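Local coordinates for sterol regulatory element-binding protein cleavage-activating protein (Schizosaccharomyces pombe, PDB 4YHC) that acts as an escort protein required for sre1 processing at low sterol and low oxygen, represented here by its WD40 domain, at residues F20-V25 with W410-Y415; D351-V356 with G366-S371. The protein carries 9 engineered substitutions. All blocks are in the same frame, centred on the assembly; numbering follows the deposited sequence.

How the interactions relate
The chain enters strand 20-24 soon after its N terminus. This strand is the first half of interaction 1 and forms the edge of a sheet completed by the last three strands of the chain. Much later comes interaction 2, a local hairpin contact between 351-356 and 366-371. Strand 406-416 follows across an unmodelled loop, and its residues 410-415 close interaction 1. Interaction 2 is thus nested inside the long loop closed by interaction 1. The two meet where strands 363-374 and 406-416 lie side by side: E411 OE1 and R368 NH1 form a salt bridge of 2.7 Å. Interaction 2 pairs the two hairpin strands; interaction 1 packs their sheet against the next one.

Interaction 1 (F20-V25 with W410-Y415); sequences FRIEPV and WEVWMY
The M414 side chain lies over one face of the F20 ring. M414 CG sits 3.6 Å from the ring centroid of F20, almost on the ring normal. M414 SD follows at 4.1 Å from the same centroid, 24° off the normal, which makes a Met-aromatic contact. A chi1 of 57° folds M414 CG back over its own backbone, and this turns the thioether along the ring. The two side chains run past each other in opposite directions. At the ring edge, F20 CE2 meets V412 O at 3.6 Å. F20 CZ also reaches the backbone of W413, with W413 C 3.5 Å away. V412 spreads its two methyls between two partners. Its CG1 touches F20 CZ at 4.0 Å, and its CG2 meets CD1 of I22. No hydrogen bond joins the segments; the side-chain contacts across them are apolar. V460 adds to them, touching both F20 and V412. The strand axes lie 8.6 Å apart at 137°, as for two sheets packed face against face. This is the layout of adjacent blades in a WD40 beta-propeller, where strand 20-24 completes the blade built from the C-terminal strands.

Interaction 2 (D351-V356 with G366-S371); sequences DASESV and GMRRKS. Engineered in segment 351-356: S355 (natural residue Cys).
The R368 guanidinium is approached obliquely by A352 CB, which comes to 4.1 Å from R368 NE. Over one face of the group lies K370 CG, 3.4 Å above the plane and shifted toward the rim. R368 NH1 forms a salt bridge with E411 OE1; R368 NE makes a long, weak ion pair with E350. A chi1 of 38° directs the R368 chain along S353. Its aliphatic part passes beside the hydroxyl there, with R368 CD 3.5 Å from S353 OG. That hydroxyl is hydrogen-bonded to W413 NE1, so S353, just before E354, links to strand 406-416, the next strand but one.

The two strands form an antiparallel beta hairpin at the edge of a sheet in the WD40 propeller. E354 and M367 are a hydrogen-bonded pair: E354 N to M367 O and M367 N to E354 O are both 3.0 Å. Each N-H...O angle is 155°, and each donor is tilted from the carbonyl plane. S355 and G366 form the next, non-hydrogen-bonded pair. Without a side chain, G366 allows a close approach: G366 CA is 4.1 Å from S355 CA and makes a CA-H...O contact of 3.1 Å with E354 O. S355 is engineered (natural residue Cys), and S355 OG hydrogen-bonds with Y301 OH; for E354, whose CB points to the opposite face, OE2 is hydrogen-bonded to S441 OG. One water continues the pairing beyond the direct bonds. It donates to A352 O and accepts from R369 N, at 3.0 Å from each. Further on, K370 and S371 form a classic beta bulge against V409.

Interaction 1 (F20-V25 with W410-Y415)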
loop_
_atom_site.group_PDB
_atom_site.type_symbol
_atom_site.label_atom_id
_atom_site.label_comp_id
_atom_site.label_asym_id
_atom_site.label_seq_id
_atom_site.Cartn_x
_atom_site.Cartn_y
_atom_site.Cartn_z
ATOM N N PHE A 20 -9.936 12.893 -16.137
ATOM C CA PHE A 20 -8.852 11.898 -16.253
ATOM C C PHE A 20 -7.510 12.569 -16.526
ATOM O O PHE A 20 -7.265 13.185 -17.592
ATOM C CB PHE A 20 -9.221 10.864 -17.370
ATOM C CG PHE A 20 -8.203 9.763 -17.559
ATOM C CD1 PHE A 20 -7.414 9.336 -16.548
ATOM C CD2 PHE A 20 -8.077 9.139 -18.795
ATOM C CE1 PHE A 20 -6.522 8.300 -16.749
ATOM C CE2 PHE A 20 -7.164 8.153 -19.009
ATOM C CZ PHE A 20 -6.379 7.705 -17.971
ATOM N N ARG A 21 -6.595 12.486 -15.572
ATOM C CA ARG A 21 -5.400 13.363 -15.618
ATOM C C ARG A 21 -4.125 12.581 -15.462
ATOM O O ARG A 21 -4.048 11.628 -14.644
ATOM C CB ARG A 21 -5.415 14.397 -14.471
ATOM C CG ARG A 21 -6.525 15.450 -14.519
ATOM C CD ARG A 21 -6.323 16.481 -15.622
ATOM N NE ARG A 21 -5.108 17.280 -15.433
ATOM C CZ ARG A 21 -4.979 18.330 -14.632
ATOM N NH1 ARG A 21 -5.986 18.732 -13.875
ATOM N NH2 ARG A 21 -3.799 18.931 -14.533
ATOM N N ILE A 22 -3.089 13.047 -16.136
ATOM C CA ILE A 22 -1.722 12.577 -15.862
ATOM C C ILE A 22 -0.825 13.745 -15.778
ATOM O O ILE A 22 -0.930 14.636 -16.606
ATOM C CB ILE A 22 -1.193 11.609 -16.927
ATOM C CG1 ILE A 22 0.282 11.366 -16.750
ATOM C CG2 ILE A 22 -1.520 12.093 -18.317
ATOM C CD1 ILE A 22 0.843 10.132 -17.448
ATOM N N GLU A 23 0.037 13.799 -14.774
ATOM C CA GLU A 23 1.051 14.822 -14.721
ATOM C C GLU A 23 2.337 14.252 -14.101
ATOM O O GLU A 23 2.256 13.481 -13.144
ATOM C CB GLU A 23 0.613 16.025 -13.825
ATOM C CG GLU A 23 -0.650 16.779 -14.232
ATOM C CD GLU A 23 -0.482 17.621 -15.492
ATOM O OE1 GLU A 23 -1.513 17.993 -16.070
ATOM O OE2 GLU A 23 0.658 17.886 -15.912
ATOM N N PRO A 24 3.519 14.742 -14.552
ATOM C CA PRO A 24 4.821 14.401 -14.005
ATOM C C PRO A 24 4.980 15.055 -12.665
ATOM O O PRO A 24 4.549 16.158 -12.487
ATOM C CB PRO A 24 5.809 15.029 -15.011
ATOM C CG PRO A 24 5.056 16.185 -15.595
ATOM C CD PRO A 24 3.633 15.683 -15.698
ATOM N N VAL A 25 5.605 14.399 -11.715
ATOM C CA VAL A 25 5.949 15.055 -10.453
ATOM C C VAL A 25 7.161 15.900 -10.810
ATOM O O VAL A 25 8.012 15.427 -11.525
ATOM C CB VAL A 25 6.357 14.022 -9.404
ATOM C CG1 VAL A 25 7.148 14.665 -8.293
ATOM C CG2 VAL A 25 5.128 13.283 -8.869
ATOM N N TRP A 410 2.744 6.799 -25.711
ATOM C CA TRP A 410 2.239 6.005 -24.535
ATOM C C TRP A 410 0.741 5.967 -24.533
ATOM O O TRP A 410 0.054 6.879 -25.113
ATOM C CB TRP A 410 2.748 6.626 -23.255
ATOM C CG TRP A 410 4.212 6.582 -23.089
ATOM C CD1 TRP A 410 5.128 7.366 -23.700
ATOM C CD2 TRP A 410 4.949 5.707 -22.210
ATOM N NE1 TRP A 410 6.418 6.994 -23.298
ATOM C CE2 TRP A 410 6.315 6.033 -22.330
ATOM C CE3 TRP A 410 4.572 4.716 -21.295
ATOM C CZ2 TRP A 410 7.309 5.355 -21.645
ATOM C CZ3 TRP A 410 5.579 4.056 -20.548
ATOM C CH2 TRP A 410 6.931 4.370 -20.754
ATOM N N GLU A 411 0.172 4.907 -23.976
ATOM C CA GLU A 411 -1.230 4.865 -23.727
ATOM C C GLU A 411 -1.366 4.936 -22.177
ATOM O O GLU A 411 -0.690 4.197 -21.450
ATOM C CB GLU A 411 -1.899 3.629 -24.297
ATOM C CG GLU A 411 -3.384 3.568 -23.938
ATOM C CD GLU A 411 -4.001 2.186 -24.008
ATOM O OE1 GLU A 411 -3.268 1.162 -24.005
ATOM O OE2 GLU A 411 -5.258 2.118 -24.014
ATOM N N VAL A 412 -2.109 5.930 -21.719
ATOM C CA VAL A 412 -2.523 6.089 -20.306
ATOM C C VAL A 412 -3.957 5.721 -20.185
ATOM O O VAL A 412 -4.821 6.241 -20.924
ATOM C CB VAL A 412 -2.367 7.519 -19.854
ATOM C CG1 VAL A 412 -2.413 7.605 -18.339
ATOM C CG2 VAL A 412 -1.067 8.038 -20.371
ATOM N N TRP A 413 -4.290 4.812 -19.285
ATOM C CA TRP A 413 -5.672 4.387 -19.251
ATOM C C TRP A 413 -6.221 4.225 -17.852
ATOM O O TRP A 413 -5.477 4.106 -16.881
ATOM C CB TRP A 413 -5.869 3.077 -20.046
ATOM C CG TRP A 413 -4.967 1.921 -19.627
ATOM C CD1 TRP A 413 -3.832 1.567 -20.158
ATOM C CD2 TRP A 413 -5.240 0.978 -18.576
ATOM N NE1 TRP A 413 -3.315 0.453 -19.504
ATOM C CE2 TRP A 413 -4.183 0.069 -18.540
ATOM C CE3 TRP A 413 -6.269 0.824 -17.688
ATOM C CZ2 TRP A 413 -4.112 -0.987 -17.590
ATOM C CZ3 TRP A 413 -6.194 -0.186 -16.740
ATOM C CH2 TRP A 413 -5.123 -1.105 -16.731
ATOM N N MET A 414 -7.548 4.165 -17.775
ATOM C CA MET A 414 -8.216 3.921 -16.521
ATOM C C MET A 414 -9.379 3.039 -16.706
ATOM O O MET A 414 -9.954 2.987 -17.774
ATOM C CB MET A 414 -8.672 5.240 -15.918
ATOM C CG MET A 414 -9.596 6.095 -16.790
ATOM S SD MET A 414 -10.586 7.364 -15.840
ATOM C CE MET A 414 -11.534 6.413 -14.681
ATOM N N TYR A 415 -9.741 2.337 -15.652
ATOM C CA TYR A 415 -10.920 1.537 -15.614
ATOM C C TYR A 415 -11.673 1.831 -14.300
ATOM O O TYR A 415 -11.111 1.685 -13.192
ATOM C CB TYR A 415 -10.567 0.046 -15.698
ATOM C CG TYR A 415 -11.787 -0.878 -15.747
ATOM C CD1 TYR A 415 -12.601 -0.921 -16.898
ATOM C CD2 TYR A 415 -12.112 -1.683 -14.670
ATOM C CE1 TYR A 415 -13.729 -1.747 -16.950
ATOM C CE2 TYR A 415 -13.232 -2.483 -14.698
ATOM C CZ TYR A 415 -14.027 -2.529 -15.844
ATOM O OH TYR A 415 -15.123 -3.341 -15.833
#

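Interaction 2 (D351-V356 with G366-S371)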
loop_
_atom_site.group_PDB
_atom_site.type_symbol
_atom_site.label_atom_id
_atom_site.label_comp_id
_atom_site.label_asym_id
_atom_site.label_seq_id
_atom_site.Cartn_x
_atom_site.Cartn_y
_atom_site.Cartn_z
ATOM N N ASP A 351 0.210 -7.785 -20.397
ATOM C CA ASP A 351 1.543 -7.700 -19.832
ATOM C C ASP A 351 2.234 -6.369 -20.135
ATOM O O ASP A 351 3.010 -5.839 -19.320
ATOM C CB ASP A 351 2.393 -8.845 -20.398
ATOM C CG ASP A 351 3.025 -9.654 -19.312
ATOM O OD1 ASP A 351 4.115 -9.232 -18.848
ATOM O OD2 ASP A 351 2.419 -10.682 -18.904
ATOM N N ALA A 352 1.913 -5.813 -21.302
ATOM C CA ALA A 352 2.554 -4.608 -21.751
ATOM C C ALA A 352 2.307 -3.478 -20.741
ATOM O O ALA A 352 3.159 -2.600 -20.635
ATOM C CB ALA A 352 2.064 -4.209 -23.144
ATOM N N SER A 353 1.176 -3.485 -20.018
ATOM C CA SER A 353 0.871 -2.376 -19.093
ATOM C C SER A 353 1.451 -2.552 -17.718
ATOM O O SER A 353 1.327 -3.563 -17.123
ATOM C CB SER A 353 -0.644 -2.145 -18.948
ATOM O OG SER A 353 -1.178 -1.452 -20.016
ATOM N N GLU A 354 1.905 -1.469 -17.127
ATOM C CA GLU A 354 2.032 -1.429 -15.723
ATOM C C GLU A 354 0.683 -0.908 -15.220
ATOM O O GLU A 354 0.253 0.193 -15.609
ATOM C CB GLU A 354 3.152 -0.486 -15.318
ATOM C CG GLU A 354 3.337 -0.218 -13.843
ATOM C CD GLU A 354 3.781 -1.421 -12.977
ATOM O OE1 GLU A 354 4.015 -2.550 -13.530
ATOM O OE2 GLU A 354 3.866 -1.227 -11.717
ATOM N N SER A 355 0.077 -1.600 -14.268
ATOM C CA SER A 355 -1.189 -1.154 -13.718
ATOM C C SER A 355 -1.224 -1.172 -12.209
ATOM O O SER A 355 -0.485 -1.910 -11.588
ATOM C CB SER A 355 -2.303 -2.046 -14.229
ATOM O OG SER A 355 -2.303 -3.298 -13.632
ATOM N N VAL A 356 -2.161 -0.434 -11.626
ATOM C CA VAL A 356 -2.288 -0.351 -10.213
ATOM C C VAL A 356 -3.674 0.213 -9.869
ATOM O O VAL A 356 -4.202 1.086 -10.552
ATOM C CB VAL A 356 -1.173 0.491 -9.604
ATOM C CG1 VAL A 356 -1.019 1.859 -10.300
ATOM C CG2 VAL A 356 -1.321 0.687 -8.093
ATOM N N GLY A 366 -3.385 2.556 -15.602
ATOM C CA GLY A 366 -2.259 1.934 -16.207
ATOM C C GLY A 366 -1.571 2.748 -17.250
ATOM O O GLY A 366 -2.155 3.697 -17.758
ATOM N N MET A 367 -0.329 2.338 -17.616
ATOM C CA MET A 367 0.429 2.971 -18.671
ATOM C C MET A 367 1.195 1.905 -19.484
ATOM O O MET A 367 1.797 1.002 -18.896
ATOM C CB MET A 367 1.456 3.939 -18.088
ATOM C CG MET A 367 0.875 5.194 -17.484
ATOM S SD MET A 367 2.114 6.487 -17.171
ATOM C CE MET A 367 2.564 6.985 -18.831
ATOM N N ARG A 368 1.229 2.054 -20.797
ATOM C CA ARG A 368 2.105 1.210 -21.691
ATOM C C ARG A 368 2.743 2.046 -22.777
ATOM O O ARG A 368 2.095 2.976 -23.293
ATOM C CB ARG A 368 1.365 0.091 -22.403
ATOM C CG ARG A 368 -0.012 0.424 -22.883
ATOM C CD ARG A 368 -0.666 -0.820 -23.461
ATOM N NE ARG A 368 -0.130 -1.136 -24.748
ATOM C CZ ARG A 368 -0.720 -0.840 -25.899
ATOM N NH1 ARG A 368 -1.913 -0.233 -25.949
ATOM N NH2 ARG A 368 -0.106 -1.170 -27.015
ATOM N N ARG A 369 3.998 1.749 -23.081
ATOM C CA ARG A 369 4.659 2.413 -24.191
ATOM C C ARG A 369 4.235 1.655 -25.455
ATOM O O ARG A 369 4.589 0.537 -25.572
ATOM C CB ARG A 369 6.190 2.462 -24.013
ATOM C CG ARG A 369 6.862 3.365 -25.075
ATOM C CD ARG A 369 8.331 3.142 -25.306
ATOM N NE ARG A 369 8.978 2.802 -24.086
ATOM C CZ ARG A 369 9.311 1.579 -23.739
ATOM N NH1 ARG A 369 9.099 0.560 -24.567
ATOM N NH2 ARG A 369 9.862 1.378 -22.554
ATOM N N LYS A 370 3.421 2.257 -26.332
ATOM C CA LYS A 370 3.050 1.691 -27.639
ATOM C C LYS A 370 4.182 1.671 -28.652
ATOM O O LYS A 370 4.315 0.717 -29.371
ATOM C CB LYS A 370 1.930 2.472 -28.289
ATOM C CG LYS A 370 0.592 2.261 -27.620
ATOM C CD LYS A 370 -0.543 2.800 -28.481
ATOM C CE LYS A 370 -0.848 4.239 -28.186
ATOM N NZ LYS A 370 -1.993 4.617 -29.019
ATOM N N SER A 371 4.999 2.720 -28.706
ATOM C CA SER A 371 5.990 2.848 -29.777
ATOM C C SER A 371 7.040 3.905 -29.493
ATOM O O SER A 371 6.850 4.812 -28.675
ATOM C CB SER A 371 5.312 3.222 -31.091
ATOM O OG SER A 371 4.866 4.585 -31.042
HETATM O O HOH W 1 5.227 -0.681 -21.765
#